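Local structure of DMATS type aromatic prenyltransferase (Micromonospora olivasterospora, 6ZRY) at residues F63-N68 and V343-E348. The protein probably transfers a dimethylallyl group to the indole of tryptophan, as a DMATS-type aromatic prenyltransferase with the ABBA-barrel fold. Numbering follows the deposited sequence.
Sequences FSIAFN and VYLSAE
Val343 CG2 lies in the plane of the Phe67 ring at its edge, 4.0 Å from Phe67 CE2. The Phe63 ring has the carbonyl O of Leu345 near its plane at one edge, while the Ala347 methyl approaches CE2 obliquely. On the other side of the sheet, the Tyr344 ring comes obliquely against Ser64, Tyr344 CD2 being 3.6 Å from Ser64 CB; with CG anti to its carbonyl carbon (chi1 -60°), the ring is carried to the Ser64 side chain. A small serine suits this non-hydrogen-bonded pair, where the CA atoms of Ser64 and Tyr344 are 4.2 Å apart. Replacing Tyr344 by an alanine would remove the ring, which would probably leave Ser64 CB without this contact and the Ser331 hydroxyl without its mate. Flanking this pair, Phe63–Leu345 and Ile65–Val343 are antiparallel hydrogen-bonded pairs, closed by four backbone bonds; the straightest runs from Val343 N to Ile65 O (2.9 Å, 171°). On the face of Phe63, Ile65, Val343 and Leu345, branched aliphatic chains suit the packing: Ile65 CG2 lies 4.3 Å from Leu345 CD1. This buried pairing joins strand 61-68 to strand 341-346 in the ABBA barrel, with strands 71-79 and 327-333 as their other neighbours. Helix 305-315 covers Ile65, Val343 and Leu345, and helix 6-21 covers Phe63 and Ala347, whereas Tyr344 lies on the opposite face, near the bound tryptophan and hydrogen-bonded through its OH to Ser331 OG of strand 327-333.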
loop_
_atom_site.group_PDB
_atom_site.type_symbol
_atom_site.label_atom_id
_atom_site.label_comp_id
_atom_site.label_asym_id
_atom_site.label_seq_id
_atom_site.Cartn_x
_atom_site.Cartn_y
_atom_site.Cartn_z
ATOM N N PHE A 63 -6.166 0.940 6.149
ATOM C CA PHE A 63 -5.982 -0.363 6.797
ATOM C C PHE A 63 -5.921 -1.435 5.721
ATOM O O PHE A 63 -6.438 -1.211 4.644
ATOM C CB PHE A 63 -7.141 -0.656 7.742
ATOM C CG PHE A 63 -7.316 0.355 8.847
ATOM C CD1 PHE A 63 -6.399 0.430 9.885
ATOM C CD2 PHE A 63 -8.376 1.249 8.826
ATOM C CE1 PHE A 63 -6.554 1.359 10.914
ATOM C CE2 PHE A 63 -8.533 2.175 9.848
ATOM C CZ PHE A 63 -7.620 2.233 10.890
ATOM N N SER A 64 -5.322 -2.570 6.029
ATOM C CA SER A 64 -5.451 -3.782 5.197
ATOM C C SER A 64 -5.299 -5.013 6.046
ATOM O O SER A 64 -4.654 -4.935 7.137
ATOM C CB SER A 64 -4.455 -3.775 4.035
ATOM O OG SER A 64 -3.114 -3.720 4.488
ATOM N N ILE A 65 -5.892 -6.100 5.583
ATOM C CA ILE A 65 -5.778 -7.420 6.205
ATOM C C ILE A 65 -5.333 -8.409 5.121
ATOM O O ILE A 65 -5.933 -8.440 4.065
ATOM C CB ILE A 65 -7.064 -7.788 6.958
ATOM C CG1 ILE A 65 -6.949 -9.167 7.592
ATOM C CG2 ILE A 65 -8.301 -7.631 6.112
ATOM C CD1 ILE A 65 -7.867 -9.344 8.791
ATOM N N ALA A 66 -4.231 -9.073 5.387
ATOM C CA ALA A 66 -3.589 -10.057 4.504
ATOM C C ALA A 66 -3.885 -11.443 5.041
ATOM O O ALA A 66 -3.484 -11.735 6.162
ATOM C CB ALA A 66 -2.106 -9.784 4.408
ATOM N N PHE A 67 -4.545 -12.262 4.234
ATOM C CA PHE A 67 -4.806 -13.685 4.528
ATOM C C PHE A 67 -3.690 -14.506 3.913
ATOM O O PHE A 67 -3.445 -14.356 2.727
ATOM C CB PHE A 67 -6.182 -14.067 4.028
ATOM C CG PHE A 67 -7.260 -13.203 4.601
ATOM C CD1 PHE A 67 -7.817 -13.494 5.829
ATOM C CD2 PHE A 67 -7.745 -12.118 3.887
ATOM C CE1 PHE A 67 -8.804 -12.688 6.353
ATOM C CE2 PHE A 67 -8.754 -11.334 4.406
ATOM C CZ PHE A 67 -9.297 -11.630 5.632
ATOM N N ASN A 68 -3.007 -15.269 4.753
ATOM C CA ASN A 68 -1.744 -15.990 4.452
ATOM C C ASN A 68 -2.039 -17.483 4.606
ATOM O O ASN A 68 -2.693 -17.823 5.574
ATOM C CB ASN A 68 -0.596 -15.560 5.399
ATOM C CG ASN A 68 -0.528 -14.075 5.718
ATOM O OD1 ASN A 68 -0.279 -13.250 4.828
ATOM N ND2 ASN A 68 -0.700 -13.721 7.003
ATOM N N VAL A 343 -6.882 -7.461 1.504
ATOM C CA VAL A 343 -8.078 -6.606 1.352
ATOM C C VAL A 343 -7.742 -5.281 2.015
ATOM O O VAL A 343 -7.251 -5.301 3.147
ATOM C CB VAL A 343 -9.321 -7.278 1.979
ATOM C CG1 VAL A 343 -10.576 -6.479 1.696
ATOM C CG2 VAL A 343 -9.479 -8.714 1.483
ATOM N N TYR A 344 -7.951 -4.187 1.303
ATOM C CA TYR A 344 -7.563 -2.827 1.742
ATOM C C TYR A 344 -8.859 -2.147 2.142
ATOM O O TYR A 344 -9.792 -2.085 1.293
ATOM C CB TYR A 344 -6.754 -2.136 0.650
ATOM C CG TYR A 344 -5.487 -2.853 0.296
ATOM C CD1 TYR A 344 -5.528 -3.985 -0.489
ATOM C CD2 TYR A 344 -4.245 -2.411 0.735
ATOM C CE1 TYR A 344 -4.381 -4.673 -0.833
ATOM C CE2 TYR A 344 -3.081 -3.106 0.412
ATOM C CZ TYR A 344 -3.157 -4.221 -0.398
ATOM O OH TYR A 344 -2.059 -4.952 -0.741
ATOM N N LEU A 345 -8.938 -1.708 3.395
ATOM C CA LEU A 345 -10.170 -1.160 4.002
ATOM C C LEU A 345 -9.978 0.318 4.373
ATOM O O LEU A 345 -9.013 0.658 5.095
ATOM C CB LEU A 345 -10.517 -2.015 5.220
ATOM C CG LEU A 345 -10.833 -3.476 4.925
ATOM C CD1 LEU A 345 -11.014 -4.262 6.227
ATOM C CD2 LEU A 345 -12.078 -3.596 4.069
ATOM N N SER A 346 -10.857 1.168 3.857
ATOM C CA SER A 346 -10.811 2.625 4.044
ATOM C C SER A 346 -11.361 3.025 5.420
ATOM O O SER A 346 -12.379 2.511 5.838
ATOM C CB SER A 346 -11.574 3.322 2.956
ATOM O OG SER A 346 -11.080 2.961 1.673
ATOM N N ALA A 347 -10.726 3.988 6.059
ATOM C CA ALA A 347 -11.199 4.582 7.320
ATOM C C ALA A 347 -12.527 5.319 7.114
ATOM O O ALA A 347 -13.334 5.321 8.029
ATOM C CB ALA A 347 -10.133 5.503 7.857
ATOM N N GLU A 348 -12.726 5.948 5.965
ATOM C CA GLU A 348 -13.914 6.782 5.682
ATOM C C GLU A 348 -14.130 7.770 6.847
ATOM O O GLU A 348 -15.301 7.972 7.289
ATOM C CB GLU A 348 -15.154 5.919 5.480
ATOM C CG GLU A 348 -15.072 4.975 4.291
ATOM C CD GLU A 348 -16.343 4.177 4.000
ATOM O OE1 GLU A 348 -16.633 3.987 2.841
ATOM O OE2 GLU A 348 -17.003 3.679 4.977
#